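Local coordinates for protein aspartate aminotransferase, cytoplasmic (Schizosaccharomyces pombe 972h-, PDB 6JPK) that catalyses the reversible, pyridoxal 5'-phosphate-dependent transfer of an amino group from L-aspartate to 2-oxoglutarate, giving oxaloacetate and L-glutamate, at residues R99-Q104 with K279-L284; E168-T173 with L203-S208; Y374-S379 with A398-H403. The protein carries 1 engineered substitution. All coordinates share one frame; numbering follows the deposited sequence.

In the fold
Contacts 1 and 2 are buried and belong to the large mixed sheet and its helices: contact 1 lays a helix on an outermost strand, whereas contact 2 joins two helices that lead into neighbouring strands. Their centres lie about 29 Å apart, and along the chain contact 2 is nested in the loop closed by contact 1. Contact 3 is partly buried and ties strand 376-377 and its approach to the last helix; its centre is about 46 Å from that of contact 1, across the centre of the chain. The chemistry differs: aliphatic and sulfur contacts in contact 1, the same with two serines in contact 2, and aromatic rings with a tyrosine-histidine hydrogen bond in contact 3.

Contact 1. Residues R99-Q104 with K279-L284; sequences RVASMQ and KVLSQL
Strand 100-106, an outermost strand of the large mixed sheet, receives helix 274-289 where A101 and M103 meet L281 and L284. Over these residues strand and helix run nearly parallel, their axes 8.3 Å apart and 15° off. A101 and M103 both point toward the helix. A101 CB touches L281 CB at 3.9 Å, methyl against methylene. L281 has CG anti to its backbone nitrogen (chi1 -179°), which carries CD1 along to M103, with L281 CD1 3.8 Å from M103 SD. The thioether bends at chi2 and chi3 and crosses L284 obliquely: M103 CG lies 3.9 Å from L284 CD1, and M103 CE ends 3.5 Å from L284 O. S102 turns away from the helix, and its OG is hydrogen-bonded to H268 ND1 on the adjoining strand 264-270. Behind, F118 of helix 107-127 touches V280 and L284. The helix also faces the dimer partner: S282 OG, which donates to K279 O at 2.7 Å, is bonded to A12 N of the second subunit, and K279 NZ to A7 O of that subunit. Helices layered on the large mixed sheet are the mark of the large domain of fold type I pyridoxal-phosphate enzymes.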
loop_
_atom_site.group_PDB
_atom_site.type_symbol
_atom_site.label_atom_id
_atom_site.label_comp_id
_atom_site.label_asym_id
_atom_site.label_seq_id
_atom_site.Cartn_x
_atom_site.Cartn_y
_atom_site.Cartn_z
ATOM N N ARG A 99 6.790 -22.236 -10.868
ATOM C CA ARG A 99 5.461 -22.033 -11.429
ATOM C C ARG A 99 4.600 -21.030 -10.658
ATOM O O ARG A 99 3.467 -20.766 -11.079
ATOM C CB ARG A 99 4.723 -23.374 -11.521
ATOM C CG ARG A 99 5.155 -24.244 -12.708
ATOM C CD ARG A 99 4.606 -25.670 -12.577
ATOM N NE ARG A 99 3.152 -25.680 -12.466
ATOM C CZ ARG A 99 2.429 -26.770 -12.231
ATOM N NH1 ARG A 99 3.034 -27.952 -12.078
ATOM N NH2 ARG A 99 1.106 -26.678 -12.148
ATOM N N VAL A 100 5.081 -20.454 -9.557
ATOM C CA VAL A 100 4.266 -19.535 -8.759
ATOM C C VAL A 100 4.821 -18.127 -8.927
ATOM O O VAL A 100 5.996 -17.876 -8.634
ATOM C CB VAL A 100 4.218 -19.944 -7.275
ATOM C CG1 VAL A 100 3.296 -19.007 -6.485
ATOM C CG2 VAL A 100 3.740 -21.373 -7.125
ATOM N N ALA A 101 3.988 -17.214 -9.427
ATOM C CA ALA A 101 4.314 -15.790 -9.466
ATOM C C ALA A 101 3.771 -15.167 -8.186
ATOM O O ALA A 101 2.560 -15.154 -7.968
ATOM C CB ALA A 101 3.711 -15.118 -10.701
ATOM N N SER A 102 4.662 -14.675 -7.328
ATOM C CA SER A 102 4.291 -14.173 -6.006
ATOM C C SER A 102 4.639 -12.698 -5.914
ATOM O O SER A 102 5.766 -12.300 -6.225
ATOM C CB SER A 102 4.996 -14.950 -4.889
ATOM O OG SER A 102 4.677 -16.339 -4.949
ATOM N N MET A 103 3.674 -11.889 -5.485
ATOM C CA MET A 103 3.859 -10.454 -5.341
ATOM C C MET A 103 3.476 -10.068 -3.921
ATOM O O MET A 103 2.299 -10.164 -3.543
ATOM C CB MET A 103 3.010 -9.692 -6.354
ATOM C CG MET A 103 3.417 -9.952 -7.798
ATOM S SD MET A 103 4.544 -8.656 -8.365
ATOM C CE MET A 103 3.540 -7.232 -7.876
ATOM N N GLN A 104 4.459 -9.638 -3.137
ATOM C CA GLN A 104 4.152 -9.079 -1.827
ATOM C C GLN A 104 3.216 -7.895 -2.016
ATOM O O GLN A 104 3.418 -7.064 -2.908
ATOM C CB GLN A 104 5.431 -8.659 -1.109
ATOM C CG GLN A 104 5.204 -8.020 0.256
ATOM C CD GLN A 104 6.500 -7.548 0.880
ATOM O OE1 GLN A 104 7.591 -8.061 0.566
ATOM N NE2 GLN A 104 6.392 -6.569 1.777
ATOM N N LYS A 279 5.537 -14.324 -17.682
ATOM C CA LYS A 279 4.721 -13.341 -18.400
ATOM C C LYS A 279 3.784 -12.611 -17.441
ATOM O O LYS A 279 3.724 -11.371 -17.427
ATOM C CB LYS A 279 3.931 -14.034 -19.513
ATOM C CG LYS A 279 4.806 -14.567 -20.639
ATOM C CD LYS A 279 4.034 -15.505 -21.559
ATOM C CE LYS A 279 4.856 -15.875 -22.792
ATOM N NZ LYS A 279 4.262 -17.027 -23.549
ATOM N N VAL A 280 3.067 -13.373 -16.611
ATOM C CA VAL A 280 2.114 -12.799 -15.670
ATOM C C VAL A 280 2.839 -11.942 -14.637
ATOM O O VAL A 280 2.416 -10.820 -14.325
ATOM C CB VAL A 280 1.291 -13.926 -15.010
ATOM C CG1 VAL A 280 0.507 -13.419 -13.796
ATOM C CG2 VAL A 280 0.373 -14.576 -16.027
ATOM N N LEU A 281 3.940 -12.463 -14.082
ATOM C CA LEU A 281 4.693 -11.704 -13.084
ATOM C C LEU A 281 5.110 -10.339 -13.626
ATOM O O LEU A 281 4.966 -9.326 -12.938
ATOM C CB LEU A 281 5.917 -12.496 -12.623
ATOM C CG LEU A 281 6.778 -11.822 -11.554
ATOM C CD1 LEU A 281 5.995 -11.595 -10.268
ATOM C CD2 LEU A 281 8.018 -12.667 -11.294
ATOM N N SER A 282 5.597 -10.286 -14.872
ATOM C CA SER A 282 6.039 -9.012 -15.436
ATOM C C SER A 282 4.894 -8.004 -15.508
ATOM O O SER A 282 5.098 -6.799 -15.288
ATOM C CB SER A 282 6.660 -9.231 -16.822
ATOM O OG SER A 282 5.684 -9.584 -17.798
ATOM N N GLN A 283 3.680 -8.474 -15.820
ATOM C CA GLN A 283 2.533 -7.575 -15.886
ATOM C C GLN A 283 2.046 -7.160 -14.505
ATOM O O GLN A 283 1.562 -6.031 -14.338
ATOM C CB GLN A 283 1.391 -8.237 -16.660
ATOM C CG GLN A 283 1.727 -8.492 -18.107
ATOM C CD GLN A 283 2.015 -7.209 -18.861
ATOM O OE1 GLN A 283 1.588 -6.122 -18.451
ATOM N NE2 GLN A 283 2.749 -7.326 -19.963
ATOM N N LEU A 284 2.134 -8.062 -13.523
ATOM C CA LEU A 284 1.779 -7.708 -12.151
ATOM C C LEU A 284 2.699 -6.622 -11.612
ATOM O O LEU A 284 2.267 -5.772 -10.828
ATOM C CB LEU A 284 1.847 -8.950 -11.255
ATOM C CG LEU A 284 0.802 -10.042 -11.507
ATOM C CD1 LEU A 284 1.176 -11.281 -10.730
ATOM C CD2 LEU A 284 -0.591 -9.552 -11.083
#

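Contact 2. Residues E168-T173 with L203-S208; sequences EGMLST and LSIFES
L171 reaches across to helix 199-211 with both methyls. L171 CD2 sits 3.8 Å from I205 CG1 and 3.5 Å from S204 OG. The 3.1 Å from L171 CD1 to S208 OG is doubtful, because the leucine's chi1 of -134° lies near an eclipsed value. Beside it M170, extended with CG anti to the backbone nitrogen (chi1 173°), crosses I205 at about a right angle, and M170 SD is 4.0 Å from I205 CD1. The two helix segments run side by side, their axes 10.0 Å apart at closest approach and 15° from parallel. Helix 199-211 is the crossover of a beta-alpha-beta unit between the neighbouring parallel strands 182-186 and 215-220, and helix 167-176 leads into the first of them. Replacing L171 by an alanine would probably open a gap between the helices and take from I205 CG1 and S204 one apolar neighbour. One shell out, S204 OG, beside L171 CD2, is hydrogen-bonded to Y167 OH. F165 touches both M170 and I205, and I174, a turn farther along the first helix, touches I205 and S208.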
loop_
_atom_site.group_PDB
_atom_site.type_symbol
_atom_site.label_atom_id
_atom_site.label_comp_id
_atom_site.label_asym_id
_atom_site.label_seq_id
_atom_site.Cartn_x
_atom_site.Cartn_y
_atom_site.Cartn_z
ATOM N N GLU A 168 -26.420 -26.629 -2.000
ATOM C CA GLU A 168 -27.163 -26.856 -3.239
ATOM C C GLU A 168 -27.342 -25.563 -4.030
ATOM O O GLU A 168 -27.281 -25.574 -5.263
ATOM C CB GLU A 168 -28.520 -27.495 -2.939
ATOM C CG GLU A 168 -28.441 -28.903 -2.318
ATOM C CD GLU A 168 -27.923 -29.980 -3.275
ATOM O OE1 GLU A 168 -28.021 -29.803 -4.512
ATOM O OE2 GLU A 168 -27.423 -31.016 -2.782
ATOM N N GLY A 169 -27.561 -24.438 -3.344
ATOM C CA GLY A 169 -27.654 -23.164 -4.044
ATOM C C GLY A 169 -26.347 -22.739 -4.692
ATOM O O GLY A 169 -26.334 -22.266 -5.834
ATOM N N MET A 170 -25.228 -22.886 -3.976
ATOM C CA MET A 170 -23.931 -22.571 -4.574
ATOM C C MET A 170 -23.647 -23.461 -5.784
ATOM O O MET A 170 -23.257 -22.976 -6.854
ATOM C CB MET A 170 -22.822 -22.712 -3.526
ATOM C CG MET A 170 -21.409 -22.566 -4.100
ATOM S SD MET A 170 -20.157 -22.423 -2.812
ATOM C CE MET A 170 -18.680 -22.079 -3.808
ATOM N N LEU A 171 -23.829 -24.773 -5.628
ATOM C CA LEU A 171 -23.593 -25.700 -6.732
ATOM C C LEU A 171 -24.434 -25.332 -7.949
ATOM O O LEU A 171 -23.952 -25.358 -9.090
ATOM C CB LEU A 171 -23.917 -27.125 -6.280
ATOM C CG LEU A 171 -22.933 -28.252 -6.599
ATOM C CD1 LEU A 171 -22.705 -28.285 -8.063
ATOM C CD2 LEU A 171 -21.606 -28.055 -5.879
ATOM N N SER A 172 -25.698 -24.983 -7.721
ATOM C CA SER A 172 -26.582 -24.679 -8.832
ATOM C C SER A 172 -26.121 -23.427 -9.567
ATOM O O SER A 172 -26.157 -23.377 -10.804
ATOM C CB SER A 172 -28.015 -24.538 -8.311
ATOM O OG SER A 172 -28.864 -24.057 -9.325
ATOM N N THR A 173 -25.659 -22.418 -8.824
ATOM C CA THR A 173 -25.123 -21.213 -9.453
ATOM C C THR A 173 -23.853 -21.519 -10.243
ATOM O O THR A 173 -23.665 -20.996 -11.348
ATOM C CB THR A 173 -24.870 -20.135 -8.392
ATOM O OG1 THR A 173 -26.121 -19.751 -7.808
ATOM C CG2 THR A 173 -24.222 -18.885 -9.005
ATOM N N LEU A 203 -15.143 -31.175 -2.942
ATOM C CA LEU A 203 -14.812 -31.973 -4.119
ATOM C C LEU A 203 -15.886 -31.824 -5.190
ATOM O O LEU A 203 -15.581 -31.705 -6.381
ATOM C CB LEU A 203 -14.646 -33.442 -3.726
ATOM C CG LEU A 203 -13.489 -33.776 -2.778
ATOM C CD1 LEU A 203 -13.501 -35.270 -2.465
ATOM C CD2 LEU A 203 -12.151 -33.351 -3.379
ATOM N N SER A 204 -17.153 -31.820 -4.778
ATOM C CA SER A 204 -18.240 -31.590 -5.725
ATOM C C SER A 204 -18.213 -30.161 -6.271
ATOM O O SER A 204 -18.500 -29.936 -7.453
ATOM C CB SER A 204 -19.567 -31.903 -5.039
ATOM O OG SER A 204 -20.664 -31.406 -5.778
ATOM N N ILE A 205 -17.865 -29.182 -5.431
ATOM C CA ILE A 205 -17.717 -27.806 -5.906
ATOM C C ILE A 205 -16.616 -27.719 -6.966
ATOM O O ILE A 205 -16.792 -27.092 -8.020
ATOM C CB ILE A 205 -17.441 -26.857 -4.725
ATOM C CG1 ILE A 205 -18.699 -26.654 -3.884
ATOM C CG2 ILE A 205 -16.928 -25.504 -5.219
ATOM C CD1 ILE A 205 -18.406 -26.016 -2.527
ATOM N N PHE A 206 -15.466 -28.345 -6.703
ATOM C CA PHE A 206 -14.367 -28.313 -7.671
ATOM C C PHE A 206 -14.769 -28.968 -8.984
ATOM O O PHE A 206 -14.453 -28.455 -10.065
ATOM C CB PHE A 206 -13.125 -29.005 -7.100
ATOM C CG PHE A 206 -12.491 -28.272 -5.950
ATOM C CD1 PHE A 206 -12.605 -26.895 -5.842
ATOM C CD2 PHE A 206 -11.786 -28.968 -4.972
ATOM C CE1 PHE A 206 -12.015 -26.219 -4.788
ATOM C CE2 PHE A 206 -11.192 -28.298 -3.911
ATOM C CZ PHE A 206 -11.308 -26.922 -3.819
ATOM N N GLU A 207 -15.475 -30.099 -8.910
ATOM C CA GLU A 207 -15.906 -30.794 -10.122
ATOM C C GLU A 207 -16.748 -29.888 -11.016
ATOM O O GLU A 207 -16.552 -29.840 -12.236
ATOM C CB GLU A 207 -16.692 -32.057 -9.754
ATOM C CG GLU A 207 -17.208 -32.832 -10.963
ATOM C CD GLU A 207 -18.709 -33.122 -10.898
ATOM O OE1 GLU A 207 -19.200 -33.501 -9.807
ATOM O OE2 GLU A 207 -19.396 -32.963 -11.941
ATOM N N SER A 208 -17.710 -29.175 -10.432
ATOM C CA SER A 208 -18.576 -28.331 -11.247
ATOM C C SER A 208 -17.844 -27.086 -11.744
ATOM O O SER A 208 -18.086 -26.634 -12.871
ATOM C CB SER A 208 -19.825 -27.952 -10.460
ATOM O OG SER A 208 -20.654 -29.087 -10.269
#

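Contact 3. Residues Y374-S379 with A398-H403; sequences YHLYFS and AQAFNH
The Y374 ring lies flat against helix 394-407 at A400, whose CA stands 3.6 Å from the centroid of the Y374 ring and only 4° off the ring normal, a CH-pi contact over the face. A400 CB packs on the same ring, 3.3 Å from Y374 CG; the small A400 probably allows the ring to lie this close to the helix backbone. One turn on, H403 meets the far end of the tyrosine. The two rings stand rim to rim with planes at 84°, neither covering the other, and Y374 OH is hydrogen-bonded to H403 ND1 at 2.6 Å. The bond runs near the plane of both rings, and H403 has CG anti to its backbone nitrogen (chi1 -168°), which brings the ND1 edge round to the hydroxyl. F369 meets the imidazole edge-to-face.

The same A400 methyl also meets L376: L376 CD1 touches both A400 CB, at 3.5 Å, and F401 CE1, at 4.0 Å. F378 and F401 come from opposite directions and meet obliquely, with F378 CZ 3.8 Å from F401 CE1. Together these residues fasten the end of helix 364-374 and strand 376-377 to the C-terminal helix of the small domain. The F378 side chain is about 6 Å from that of R383, which probably binds the L-aspartate substrate.

The chemistry is thus divided: the tyrosine-histidine bond, short and in plane, probably fixes the rotation of the imidazole, while L376, A400, F378 and F401 meet through apolar contacts alone.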
loop_
_atom_site.group_PDB
_atom_site.type_symbol
_atom_site.label_atom_id
_atom_site.label_comp_id
_atom_site.label_asym_id
_atom_site.label_seq_id
_atom_site.Cartn_x
_atom_site.Cartn_y
_atom_site.Cartn_z
ATOM N N TYR A 374 -29.048 -4.998 26.435
ATOM C CA TYR A 374 -27.828 -5.595 26.970
ATOM C C TYR A 374 -26.557 -4.907 26.489
ATOM O O TYR A 374 -25.455 -5.359 26.837
ATOM C CB TYR A 374 -27.785 -7.095 26.630
ATOM C CG TYR A 374 -28.869 -7.874 27.352
ATOM C CD1 TYR A 374 -30.167 -7.930 26.849
ATOM C CD2 TYR A 374 -28.598 -8.532 28.555
ATOM C CE1 TYR A 374 -31.172 -8.631 27.516
ATOM C CE2 TYR A 374 -29.599 -9.235 29.238
ATOM C CZ TYR A 374 -30.882 -9.279 28.708
ATOM O OH TYR A 374 -31.870 -9.977 29.370
ATOM N N HIS A 375 -26.677 -3.834 25.699
ATOM C CA HIS A 375 -25.544 -3.007 25.286
ATOM C C HIS A 375 -24.502 -3.825 24.530
ATOM O O HIS A 375 -23.294 -3.615 24.684
ATOM C CB HIS A 375 -24.937 -2.301 26.499
ATOM C CG HIS A 375 -25.972 -1.633 27.344
ATOM N ND1 HIS A 375 -26.459 -0.376 27.058
ATOM C CD2 HIS A 375 -26.690 -2.086 28.398
ATOM C CE1 HIS A 375 -27.396 -0.060 27.938
ATOM N NE2 HIS A 375 -27.557 -1.082 28.761
ATOM N N LEU A 376 -24.976 -4.775 23.724
ATOM C CA LEU A 376 -24.136 -5.538 22.808
ATOM C C LEU A 376 -24.193 -4.887 21.441
ATOM O O LEU A 376 -25.287 -4.654 20.913
ATOM C CB LEU A 376 -24.603 -6.988 22.681
ATOM C CG LEU A 376 -24.878 -7.747 23.968
ATOM C CD1 LEU A 376 -25.199 -9.170 23.611
ATOM C CD2 LEU A 376 -23.668 -7.671 24.899
ATOM N N TYR A 377 -23.021 -4.639 20.853
ATOM C CA TYR A 377 -22.901 -3.919 19.590
ATOM C C TYR A 377 -22.355 -4.861 18.514
ATOM O O TYR A 377 -21.190 -5.269 18.565
ATOM C CB TYR A 377 -22.029 -2.675 19.785
ATOM C CG TYR A 377 -22.790 -1.633 20.588
ATOM C CD1 TYR A 377 -22.864 -1.698 21.989
ATOM C CD2 TYR A 377 -23.494 -0.631 19.941
ATOM C CE1 TYR A 377 -23.593 -0.760 22.702
ATOM C CE2 TYR A 377 -24.210 0.298 20.632
ATOM C CZ TYR A 377 -24.268 0.233 22.002
ATOM O OH TYR A 377 -25.018 1.181 22.647
ATOM N N PHE A 378 -23.211 -5.227 17.559
ATOM C CA PHE A 378 -22.822 -6.087 16.444
ATOM C C PHE A 378 -23.786 -5.850 15.285
ATOM O O PHE A 378 -24.788 -5.138 15.414
ATOM C CB PHE A 378 -22.739 -7.571 16.858
ATOM C CG PHE A 378 -24.015 -8.156 17.449
ATOM C CD1 PHE A 378 -24.422 -7.844 18.738
ATOM C CD2 PHE A 378 -24.771 -9.078 16.725
ATOM C CE1 PHE A 378 -25.580 -8.408 19.286
ATOM C CE2 PHE A 378 -25.915 -9.657 17.271
ATOM C CZ PHE A 378 -26.325 -9.321 18.550
ATOM N N SER A 379 -23.459 -6.451 14.141
ATOM C CA SER A 379 -24.123 -6.135 12.881
ATOM C C SER A 379 -25.565 -6.626 12.861
ATOM O O SER A 379 -25.900 -7.670 13.422
ATOM C CB SER A 379 -23.365 -6.764 11.707
ATOM O OG SER A 379 -21.971 -6.528 11.781
ATOM N N ALA A 398 -24.713 -14.662 26.325
ATOM C CA ALA A 398 -25.684 -15.751 26.241
ATOM C C ALA A 398 -27.041 -15.342 26.812
ATOM O O ALA A 398 -28.090 -15.666 26.240
ATOM C CB ALA A 398 -25.162 -16.981 26.982
ATOM N N GLN A 399 -27.040 -14.647 27.947
ATOM C CA GLN A 399 -28.298 -14.228 28.554
ATOM C C GLN A 399 -29.054 -13.276 27.639
ATOM O O GLN A 399 -30.284 -13.352 27.537
ATOM C CB GLN A 399 -28.033 -13.570 29.909
ATOM C CG GLN A 399 -27.532 -14.526 30.992
ATOM C CD GLN A 399 -28.657 -15.269 31.698
ATOM O OE1 GLN A 399 -29.831 -14.891 31.599
ATOM N NE2 GLN A 399 -28.302 -16.332 32.421
ATOM N N ALA A 400 -28.326 -12.369 26.970
ATOM C CA ALA A 400 -28.936 -11.443 26.018
ATOM C C ALA A 400 -29.577 -12.185 24.860
ATOM O O ALA A 400 -30.728 -11.909 24.497
ATOM C CB ALA A 400 -27.892 -10.465 25.482
ATOM N N PHE A 401 -28.822 -13.101 24.236
ATOM C CA PHE A 401 -29.353 -13.878 23.122
ATOM C C PHE A 401 -30.587 -14.659 23.554
ATOM O O PHE A 401 -31.611 -14.666 22.857
ATOM C CB PHE A 401 -28.288 -14.834 22.569
ATOM C CG PHE A 401 -27.174 -14.157 21.782
ATOM C CD1 PHE A 401 -27.032 -12.779 21.765
ATOM C CD2 PHE A 401 -26.281 -14.918 21.044
ATOM C CE1 PHE A 401 -26.008 -12.167 21.044
ATOM C CE2 PHE A 401 -25.248 -14.314 20.318
ATOM C CZ PHE A 401 -25.118 -12.935 20.314
ATOM N N ASN A 402 -30.504 -15.331 24.704
ATOM C CA ASN A 402 -31.634 -16.108 25.196
ATOM C C ASN A 402 -32.869 -15.230 25.332
ATOM O O ASN A 402 -33.951 -15.571 24.840
ATOM C CB ASN A 402 -31.280 -16.754 26.534
ATOM C CG ASN A 402 -32.457 -17.473 27.170
ATOM O OD1 ASN A 402 -32.949 -18.464 26.638
ATOM N ND2 ASN A 402 -32.908 -16.979 28.316
ATOM N N HIS A 403 -32.710 -14.069 25.970
ATOM C CA HIS A 403 -33.841 -13.167 26.170
ATOM C C HIS A 403 -34.380 -12.661 24.833
ATOM O O HIS A 403 -35.594 -12.654 24.598
ATOM C CB HIS A 403 -33.402 -12.009 27.062
ATOM C CG HIS A 403 -34.524 -11.166 27.574
ATOM N ND1 HIS A 403 -34.325 -10.141 28.474
ATOM C CD2 HIS A 403 -35.854 -11.191 27.314
ATOM C CE1 HIS A 403 -35.487 -9.567 28.744
ATOM N NE2 HIS A 403 -36.429 -10.182 28.048
#